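Local coordinates for putative lipoprotein (PDB 4Q1Z) that is of unknown function but is a putative two-domain lipoprotein of the DUF4876 family from Bacteroides thetaiotaomicron, at residues L103-L108 / Y135-D140; V125-Q130 / Q256-V261; Q200-H205 / E222-M227. All coordinates share one frame; numbering follows the deposited sequence.

Contact 1 of 3, residues L103-L108 / Y135-D140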
loop_
_atom_site.group_PDB
_atom_site.type_symbol
_atom_site.label_atom_id
_atom_site.label_comp_id
_atom_site.label_asym_id
_atom_site.label_seq_id
_atom_site.Cartn_x
_atom_site.Cartn_y
_atom_site.Cartn_z
ATOM N N LEU A 103 -2.372 2.058 -16.975
ATOM C CA LEU A 103 -1.880 2.739 -15.780
ATOM C C LEU A 103 -1.197 1.708 -14.890
ATOM O O LEU A 103 -1.884 0.810 -14.436
ATOM C CB LEU A 103 -3.080 3.412 -15.055
ATOM C CG LEU A 103 -2.841 3.943 -13.600
ATOM C CD1 LEU A 103 -1.822 5.080 -13.573
ATOM C CD2 LEU A 103 -4.137 4.387 -12.964
ATOM N N LYS A 104 0.118 1.809 -14.627
ATOM C CA LYS A 104 0.756 0.834 -13.716
ATOM C C LYS A 104 0.176 1.012 -12.299
ATOM O O LYS A 104 0.130 2.129 -11.785
ATOM C CB LYS A 104 2.309 0.902 -13.695
ATOM C CG LYS A 104 2.948 -0.314 -12.968
ATOM C CD LYS A 104 4.451 -0.346 -13.143
ATOM C CE LYS A 104 5.132 -1.420 -12.333
ATOM N NZ LYS A 104 6.610 -1.386 -12.521
ATOM N N VAL A 105 -0.323 -0.089 -11.722
ATOM C CA VAL A 105 -0.985 -0.113 -10.420
ATOM C C VAL A 105 -0.234 -1.016 -9.438
ATOM O O VAL A 105 -0.092 -2.225 -9.688
ATOM C CB VAL A 105 -2.464 -0.571 -10.558
ATOM C CG1 VAL A 105 -3.075 -0.888 -9.201
ATOM C CG2 VAL A 105 -3.306 0.461 -11.304
ATOM N N SER A 106 0.210 -0.421 -8.299
ATOM C CA SER A 106 0.841 -1.166 -7.201
ATOM C C SER A 106 -0.283 -1.792 -6.351
ATOM O O SER A 106 -1.143 -1.077 -5.847
ATOM C CB SER A 106 1.763 -0.284 -6.379
ATOM O OG SER A 106 2.601 -1.121 -5.606
ATOM N N PRO A 107 -0.362 -3.135 -6.309
ATOM C CA PRO A 107 -1.501 -3.798 -5.660
ATOM C C PRO A 107 -1.822 -3.461 -4.173
ATOM O O PRO A 107 -3.006 -3.247 -3.853
ATOM C CB PRO A 107 -1.135 -5.277 -5.791
ATOM C CG PRO A 107 0.347 -5.303 -6.113
ATOM C CD PRO A 107 0.535 -4.121 -6.946
ATOM N N LEU A 108 -0.827 -3.503 -3.253
ATOM C CA LEU A 108 -1.103 -3.271 -1.837
ATOM C C LEU A 108 -0.145 -2.248 -1.309
ATOM O O LEU A 108 1.047 -2.526 -1.147
ATOM C CB LEU A 108 -1.032 -4.595 -1.070
ATOM C CG LEU A 108 -1.408 -4.545 0.407
ATOM C CD1 LEU A 108 -2.874 -4.253 0.590
ATOM C CD2 LEU A 108 -0.912 -5.788 1.121
ATOM N N TYR A 135 -4.009 -0.066 1.831
ATOM C CA TYR A 135 -5.143 -0.046 0.896
ATOM C C TYR A 135 -5.000 -1.090 -0.213
ATOM O O TYR A 135 -3.913 -1.266 -0.771
ATOM C CB TYR A 135 -5.260 1.368 0.279
ATOM C CG TYR A 135 -6.400 1.627 -0.698
ATOM C CD1 TYR A 135 -7.685 1.917 -0.244
ATOM C CD2 TYR A 135 -6.159 1.731 -2.070
ATOM C CE1 TYR A 135 -8.722 2.218 -1.133
ATOM C CE2 TYR A 135 -7.190 2.018 -2.971
ATOM C CZ TYR A 135 -8.467 2.278 -2.495
ATOM O OH TYR A 135 -9.486 2.581 -3.373
ATOM N N ASN A 136 -6.118 -1.764 -0.548
ATOM C CA ASN A 136 -6.148 -2.693 -1.668
ATOM C C ASN A 136 -6.395 -1.845 -2.902
ATOM O O ASN A 136 -7.529 -1.401 -3.152
ATOM C CB ASN A 136 -7.178 -3.795 -1.490
ATOM C CG ASN A 136 -7.218 -4.806 -2.626
ATOM O OD1 ASN A 136 -6.621 -4.625 -3.692
ATOM N ND2 ASN A 136 -7.925 -5.903 -2.422
ATOM N N ASN A 137 -5.299 -1.553 -3.622
ATOM C CA ASN A 137 -5.269 -0.709 -4.821
ATOM C C ASN A 137 -5.449 -1.545 -6.125
ATOM O O ASN A 137 -5.541 -0.981 -7.216
ATOM C CB ASN A 137 -3.924 0.032 -4.817
ATOM C CG ASN A 137 -3.884 1.360 -5.497
ATOM O OD1 ASN A 137 -4.755 2.221 -5.323
ATOM N ND2 ASN A 137 -2.816 1.577 -6.235
ATOM N N SER A 138 -5.550 -2.884 -5.984
ATOM C CA SER A 138 -5.639 -3.858 -7.065
ATOM C C SER A 138 -7.097 -4.129 -7.586
ATOM O O SER A 138 -8.093 -3.618 -7.049
ATOM C CB SER A 138 -4.971 -5.163 -6.630
ATOM O OG SER A 138 -5.843 -6.094 -6.006
ATOM N N ALA A 139 -7.173 -4.934 -8.673
ATOM C CA ALA A 139 -8.388 -5.338 -9.388
ATOM C C ALA A 139 -9.174 -6.468 -8.698
ATOM O O ALA A 139 -10.289 -6.762 -9.114
ATOM C CB ALA A 139 -8.021 -5.773 -10.796
ATOM N N ASP A 140 -8.611 -7.104 -7.664
ATOM C CA ASP A 140 -9.278 -8.216 -7.000
ATOM C C ASP A 140 -8.950 -8.272 -5.513
ATOM O O ASP A 140 -8.033 -7.590 -5.068
ATOM C CB ASP A 140 -8.889 -9.554 -7.679
ATOM C CG ASP A 140 -10.028 -10.571 -7.848
ATOM O OD1 ASP A 140 -11.178 -10.277 -7.411
ATOM O OD2 ASP A 140 -9.776 -11.653 -8.426
#
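Ser106 O lies almost in the plane of the Asn137 carboxamide and accepts a hydrogen bond from ND2 at 3.2 Å, while Val105 CG1 stands 3.2 Å from Asn137 O. The other end of the amide, OD1, sits in plane at the edge of the Tyr135 ring and takes the backbone N-H of Tyr368. With both ends engaged, the amide is fixed in rotation. Its first torsion (chi1 -152°) holds CG roughly trans to the backbone nitrogen, carrying the group across to Ser106. From the backbone, Asn137 N donates to Pro107 O at 2.9 Å.

The two large sheets join here: strand 95-105 is the last in sequence of the N-terminal one, and after a short link strand 108-114 enters the second. Leu108 and Asn136 form an antiparallel, non-hydrogen-bonded pair with their side chains on one face, and Leu108 CD1 touches Tyr135 O at 3.4 Å. Asn136 opens an Asx turn, OD1 accepting in its carbonyl plane from Ser138 OG (2.8 Å) and Ser138 N (3.1 Å), while ND2 donates to Asp140 O and Leu190 O. Pro107 CB rests 3.9 Å from Ser138 CB, and Asp140 is salt-bridged to Lys28 of the N-terminal sheet.

Contact 2 of 3, residues V125-Q130 / Q256-V261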
loop_
_atom_site.group_PDB
_atom_site.type_symbol
_atom_site.label_atom_id
_atom_site.label_comp_id
_atom_site.label_asym_id
_atom_site.label_seq_id
_atom_site.Cartn_x
_atom_site.Cartn_y
_atom_site.Cartn_z
ATOM N N VAL A 125 3.853 15.451 25.819
ATOM C CA VAL A 125 3.762 14.985 24.439
ATOM C C VAL A 125 2.866 13.746 24.435
ATOM O O VAL A 125 2.600 13.181 25.500
ATOM C CB VAL A 125 5.165 14.724 23.779
ATOM C CG1 VAL A 125 6.072 15.951 23.873
ATOM C CG2 VAL A 125 5.866 13.469 24.322
ATOM N N TYR A 126 2.387 13.353 23.261
ATOM C CA TYR A 126 1.594 12.147 23.036
ATOM C C TYR A 126 2.148 11.459 21.787
ATOM O O TYR A 126 2.013 12.009 20.698
ATOM C CB TYR A 126 0.084 12.460 22.892
ATOM C CG TYR A 126 -0.802 11.227 22.954
ATOM C CD1 TYR A 126 -1.051 10.583 24.164
ATOM C CD2 TYR A 126 -1.412 10.718 21.808
ATOM C CE1 TYR A 126 -1.863 9.449 24.231
ATOM C CE2 TYR A 126 -2.214 9.573 21.860
ATOM C CZ TYR A 126 -2.454 8.954 23.082
ATOM O OH TYR A 126 -3.275 7.850 23.183
ATOM N N PHE A 127 2.830 10.310 21.945
ATOM C CA PHE A 127 3.397 9.599 20.801
ATOM C C PHE A 127 2.615 8.292 20.516
ATOM O O PHE A 127 3.093 7.460 19.730
ATOM C CB PHE A 127 4.913 9.297 21.041
ATOM C CG PHE A 127 5.225 8.546 22.317
ATOM C CD1 PHE A 127 4.786 7.234 22.501
ATOM C CD2 PHE A 127 5.888 9.172 23.363
ATOM C CE1 PHE A 127 5.008 6.570 23.705
ATOM C CE2 PHE A 127 6.094 8.509 24.575
ATOM C CZ PHE A 127 5.663 7.215 24.732
ATOM N N ARG A 128 1.444 8.081 21.177
ATOM C CA ARG A 128 0.719 6.795 21.024
ATOM C C ARG A 128 -0.399 6.820 19.970
ATOM O O ARG A 128 -1.064 5.801 19.778
ATOM C CB ARG A 128 0.157 6.303 22.352
ATOM C CG ARG A 128 1.060 6.576 23.526
ATOM C CD ARG A 128 0.502 6.087 24.834
ATOM N NE ARG A 128 1.532 6.176 25.871
ATOM C CZ ARG A 128 2.442 5.235 26.083
ATOM N NH1 ARG A 128 2.398 4.099 25.401
ATOM N NH2 ARG A 128 3.381 5.406 27.004
ATOM N N ASP A 129 -0.564 7.945 19.249
ATOM C CA ASP A 129 -1.596 8.064 18.212
ATOM C C ASP A 129 -1.118 7.531 16.811
ATOM O O ASP A 129 -1.900 7.559 15.860
ATOM C CB ASP A 129 -2.131 9.514 18.122
ATOM C CG ASP A 129 -1.092 10.622 18.075
ATOM O OD1 ASP A 129 0.123 10.305 17.945
ATOM O OD2 ASP A 129 -1.492 11.807 18.071
ATOM N N GLN A 130 0.124 7.003 16.717
ATOM C CA GLN A 130 0.719 6.456 15.484
ATOM C C GLN A 130 -0.188 5.414 14.791
ATOM O O GLN A 130 -0.737 4.539 15.460
ATOM C CB GLN A 130 2.086 5.793 15.772
ATOM C CG GLN A 130 3.177 6.750 16.226
ATOM C CD GLN A 130 4.559 6.111 16.246
ATOM O OE1 GLN A 130 4.757 4.956 16.658
ATOM N NE2 GLN A 130 5.562 6.882 15.848
ATOM N N GLN A 256 6.041 -0.109 24.069
ATOM C CA GLN A 256 5.210 0.275 22.899
ATOM C C GLN A 256 6.023 0.116 21.701
ATOM O O GLN A 256 7.238 0.156 21.803
ATOM C CB GLN A 256 4.699 1.753 22.896
ATOM C CG GLN A 256 4.519 2.462 24.216
ATOM C CD GLN A 256 5.758 2.937 24.916
ATOM O OE1 GLN A 256 6.777 3.270 24.299
ATOM N NE2 GLN A 256 5.663 3.004 26.248
ATOM N N TYR A 257 5.357 0.015 20.533
ATOM C CA TYR A 257 6.002 -0.047 19.253
ATOM C C TYR A 257 5.988 1.372 18.761
ATOM O O TYR A 257 5.068 1.818 18.058
ATOM C CB TYR A 257 5.315 -1.062 18.313
ATOM C CG TYR A 257 5.984 -1.157 16.953
ATOM C CD1 TYR A 257 7.370 -1.277 16.842
ATOM C CD2 TYR A 257 5.234 -1.114 15.782
ATOM C CE1 TYR A 257 7.994 -1.319 15.598
ATOM C CE2 TYR A 257 5.843 -1.193 14.533
ATOM C CZ TYR A 257 7.226 -1.292 14.447
ATOM O OH TYR A 257 7.841 -1.362 13.230
ATOM N N LEU A 258 6.988 2.128 19.218
ATOM C CA LEU A 258 7.116 3.521 18.833
ATOM C C LEU A 258 8.163 3.626 17.754
ATOM O O LEU A 258 9.351 3.477 18.035
ATOM C CB LEU A 258 7.439 4.428 20.053
ATOM C CG LEU A 258 7.753 5.903 19.767
ATOM C CD1 LEU A 258 6.532 6.667 19.272
ATOM C CD2 LEU A 258 8.344 6.561 20.955
ATOM N N THR A 259 7.729 3.870 16.512
ATOM C CA THR A 259 8.635 4.136 15.396
ATOM C C THR A 259 9.096 5.634 15.552
ATOM O O THR A 259 8.477 6.394 16.288
ATOM C CB THR A 259 7.996 3.744 14.045
ATOM O OG1 THR A 259 6.857 4.549 13.734
ATOM C CG2 THR A 259 7.618 2.274 13.987
ATOM N N SER A 260 10.221 6.022 14.941
ATOM C CA SER A 260 10.785 7.381 15.034
ATOM C C SER A 260 9.742 8.490 14.778
ATOM O O SER A 260 9.098 8.509 13.718
ATOM C CB SER A 260 11.945 7.534 14.052
ATOM O OG SER A 260 12.810 8.587 14.434
ATOM N N VAL A 261 9.582 9.409 15.760
ATOM C CA VAL A 261 8.689 10.575 15.657
ATOM C C VAL A 261 9.323 11.578 14.626
ATOM O O VAL A 261 8.657 12.513 14.171
ATOM C CB VAL A 261 8.336 11.225 17.034
ATOM C CG1 VAL A 261 7.613 10.231 17.956
ATOM C CG2 VAL A 261 9.565 11.816 17.727
HETATM O O HOH W 1 4.118 2.497 15.620
#
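Gln130 and Phe127 reach the 256-261 loop through different first torsions. In Gln130, CG lies opposite the carbonyl carbon (chi1 -66°) and the chain beyond runs extended, delivering the amide to the backbone of Thr259. In Phe127, CG is wedged between the backbone nitrogen and carbonyl carbon (chi1 55°), which brings the ring under Leu258.

The Gln130 amide meets both backbone polar groups of Thr259. OE1 accepts from Thr259 N at 3.2 Å, in its carbonyl plane and on a lone pair; NE2 donates to Thr259 O at 3.0 Å in a fairly straight bond (161°), although it approaches from above the Thr259 carbonyl plane. A side chain thus pairs with the main chain much as a neighbouring strand would, and joins two irregular loops of the second domain, one between strands 108-114 and 131-136, the other between strands 238-245 and 265-269. OE1 has further donors in Gln200 NE2 and a water, 2.7 Å away, whose other hydrogen goes to Tyr257 O; the water links two acceptors that could not bond directly. Gln130 NE2 also donates to Tyr115 O. A leucine here would probably leave Thr259 N and O, Gln200 NE2 and Tyr115 O without this partner and take from the water one of its two acceptors, leaving the loops joined mainly by apolar packing.

Beside this polar grip lies an apolar patch. Leu258 CD2 sits over one face of the Phe127 ring, 4.1 Å from its centroid, in a CH-pi contact. The other branch, CD1, packs on Phe127 CB at 3.6 Å, and Val261 CG1 approaches the same CB at 4.2 Å. The Arg128 guanidinium has Phe127 CE1 over one face and makes a cation-pi contact with Phe232.

Contact 3 of 3, residues Q200-H205 / E222-M227; sequences QFAANH and EFEFNM
An inverse gamma turn centred on Ala202, just beyond strand 195-199, is held by a carboxylate from the neighbouring parallel strand 223-224. Ala203 N bonds back to Phe201 O at 2.8 Å, leaving the N-H of Ala202 directed outward. Glu224 OE1 accepts it at 3.1 Å (N-H...O 159°), met on its anti side and somewhat out of the carboxylate plane. The glutamate arrives there because CG is tucked between its own backbone nitrogen and carbonyl carbon (chi1 65°), after which the chain runs extended. The methyl of Ala202 lies along this chain, with CB 3.7 Å from Glu224 CB and 3.6 Å from OE1.

One residue on, the Phe225 ring turns an edge to Gln200, Phe225 CD2 standing 4.2 Å from Gln200 CA near the ring plane, while Trp179 and Tyr257 pack about the same ring. Gln200 O and Phe225 O, both acceptors, lie 3.3 Å apart.

The second carboxylate oxygen, Glu224 OE2, takes the backbone N-H of Gln235. Each oxygen of this buried acid has a main-chain donor, which fixes the rotation of the group between the turn and Gln235; two N-H donors would probably favour its charged form, though the nearby Asp239 may oppose this.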
loop_
_atom_site.group_PDB
_atom_site.type_symbol
_atom_site.label_atom_id
_atom_site.label_comp_id
_atom_site.label_asym_id
_atom_site.label_seq_id
_atom_site.Cartn_x
_atom_site.Cartn_y
_atom_site.Cartn_z
ATOM N N GLN A 200 -0.557 1.818 16.730
ATOM C CA GLN A 200 0.386 1.444 17.790
ATOM C C GLN A 200 -0.455 1.013 19.005
ATOM O O GLN A 200 -0.220 -0.041 19.587
ATOM C CB GLN A 200 1.311 2.637 18.137
ATOM C CG GLN A 200 2.167 2.407 19.364
ATOM C CD GLN A 200 2.618 3.674 20.048
ATOM O OE1 GLN A 200 2.294 3.910 21.215
ATOM N NE2 GLN A 200 3.449 4.472 19.386
ATOM N N PHE A 201 -1.477 1.836 19.328
ATOM C CA PHE A 201 -2.420 1.702 20.432
ATOM C C PHE A 201 -3.792 2.044 19.887
ATOM O O PHE A 201 -4.096 3.218 19.694
ATOM C CB PHE A 201 -1.973 2.640 21.580
ATOM C CG PHE A 201 -2.884 2.811 22.778
ATOM C CD1 PHE A 201 -3.411 1.707 23.434
ATOM C CD2 PHE A 201 -3.129 4.074 23.308
ATOM C CE1 PHE A 201 -4.238 1.872 24.546
ATOM C CE2 PHE A 201 -3.941 4.238 24.424
ATOM C CZ PHE A 201 -4.472 3.135 25.052
ATOM N N ALA A 202 -4.587 1.030 19.533
ATOM C CA ALA A 202 -5.886 1.283 18.888
ATOM C C ALA A 202 -6.966 1.734 19.895
ATOM O O ALA A 202 -7.912 0.996 20.160
ATOM C CB ALA A 202 -6.339 0.059 18.106
ATOM N N ALA A 203 -6.845 2.980 20.400
ATOM C CA ALA A 203 -7.795 3.545 21.357
ATOM C C ALA A 203 -8.275 4.949 20.969
ATOM O O ALA A 203 -7.712 5.582 20.069
ATOM C CB ALA A 203 -7.168 3.591 22.747
ATOM N N ASN A 204 -9.300 5.453 21.683
ATOM C CA ASN A 204 -9.767 6.814 21.472
ATOM C C ASN A 204 -8.782 7.792 22.113
ATOM O O ASN A 204 -8.892 8.124 23.293
ATOM C CB ASN A 204 -11.176 7.040 21.990
ATOM C CG ASN A 204 -11.691 8.393 21.577
ATOM O OD1 ASN A 204 -11.018 9.143 20.839
ATOM N ND2 ASN A 204 -12.892 8.729 22.032
ATOM N N HIS A 205 -7.822 8.247 21.316
ATOM C CA HIS A 205 -6.763 9.168 21.737
ATOM C C HIS A 205 -7.307 10.523 22.173
ATOM O O HIS A 205 -6.611 11.249 22.876
ATOM C CB HIS A 205 -5.759 9.378 20.593
ATOM C CG HIS A 205 -5.194 8.106 20.056
ATOM N ND1 HIS A 205 -4.540 7.199 20.880
ATOM C CD2 HIS A 205 -5.182 7.637 18.788
ATOM C CE1 HIS A 205 -4.173 6.205 20.093
ATOM N NE2 HIS A 205 -4.532 6.422 18.824
ATOM N N GLU A 222 -8.482 -1.828 12.499
ATOM C CA GLU A 222 -8.649 -3.276 12.323
ATOM C C GLU A 222 -7.643 -4.023 13.188
ATOM O O GLU A 222 -8.000 -4.971 13.890
ATOM C CB GLU A 222 -8.461 -3.656 10.838
ATOM C CG GLU A 222 -9.618 -3.265 9.925
ATOM C CD GLU A 222 -9.762 -1.791 9.614
ATOM O OE1 GLU A 222 -8.731 -1.101 9.444
ATOM O OE2 GLU A 222 -10.918 -1.333 9.503
ATOM N N PHE A 223 -6.389 -3.558 13.158
ATOM C CA PHE A 223 -5.269 -4.152 13.884
ATOM C C PHE A 223 -4.550 -3.151 14.780
ATOM O O PHE A 223 -4.734 -1.939 14.658
ATOM C CB PHE A 223 -4.260 -4.794 12.903
ATOM C CG PHE A 223 -4.705 -6.151 12.426
ATOM C CD1 PHE A 223 -5.602 -6.275 11.374
ATOM C CD2 PHE A 223 -4.307 -7.301 13.093
ATOM C CE1 PHE A 223 -6.069 -7.530 10.979
ATOM C CE2 PHE A 223 -4.789 -8.548 12.714
ATOM C CZ PHE A 223 -5.652 -8.659 11.647
ATOM N N GLU A 224 -3.756 -3.684 15.718
ATOM C CA GLU A 224 -2.916 -2.919 16.620
ATOM C C GLU A 224 -1.675 -3.698 16.967
ATOM O O GLU A 224 -1.691 -4.914 16.917
ATOM C CB GLU A 224 -3.654 -2.485 17.881
ATOM C CG GLU A 224 -4.093 -3.604 18.799
ATOM C CD GLU A 224 -4.560 -3.111 20.145
ATOM O OE1 GLU A 224 -4.360 -1.914 20.445
ATOM O OE2 GLU A 224 -5.145 -3.920 20.897
ATOM N N PHE A 225 -0.587 -2.981 17.276
ATOM C CA PHE A 225 0.697 -3.533 17.701
ATOM C C PHE A 225 0.723 -3.621 19.232
ATOM O O PHE A 225 1.484 -2.887 19.871
ATOM C CB PHE A 225 1.842 -2.652 17.196
ATOM C CG PHE A 225 1.994 -2.564 15.703
ATOM C CD1 PHE A 225 2.577 -3.606 14.985
ATOM C CD2 PHE A 225 1.660 -1.398 15.022
ATOM C CE1 PHE A 225 2.767 -3.508 13.600
ATOM C CE2 PHE A 225 1.869 -1.290 13.633
ATOM C CZ PHE A 225 2.413 -2.356 12.932
ATOM N N ASN A 226 -0.136 -4.470 19.824
ATOM C CA ASN A 226 -0.202 -4.604 21.281
ATOM C C ASN A 226 1.093 -5.250 21.855
ATOM O O ASN A 226 1.602 -6.225 21.312
ATOM C CB ASN A 226 -1.436 -5.413 21.675
ATOM C CG ASN A 226 -1.620 -5.664 23.137
ATOM O OD1 ASN A 226 -1.378 -4.809 23.989
ATOM N ND2 ASN A 226 -2.112 -6.843 23.455
HETATM N N MSE A 227 1.630 -4.679 22.935
HETATM C CA MSE A 227 2.829 -5.202 23.587
HETATM C C MSE A 227 2.561 -5.363 25.094
HETATM O O MSE A 227 3.497 -5.496 25.902
HETATM C CB MSE A 227 4.048 -4.299 23.313
HETATM C CG MSE A 227 4.409 -4.251 21.833
HETATM SE SE MSE A 227 6.070 -3.394 21.437
HETATM C CE MSE A 227 7.296 -4.775 22.041
#

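In the fold
Contact 1 lies at the junction of the two large sheets, near the centre of the chain, and a triethylene glycol, probably from crystallisation, binds beside Lys104 and Ser106. Contacts 2 and 3 belong to the second domain and sit together, their centres about 11 Å apart. They touch directly: Gln130 O is 3.0 Å from Gln200 N and Tyr126 OH is 2.7 Å from His205 ND1, both probable hydrogen bonds. The centre of contact 1 is about 26 Å from that of contact 3 and about 29 Å from that of contact 2. Contacts 1 and 3 nevertheless reach the same sheet, with about 9 Å between their nearest atoms.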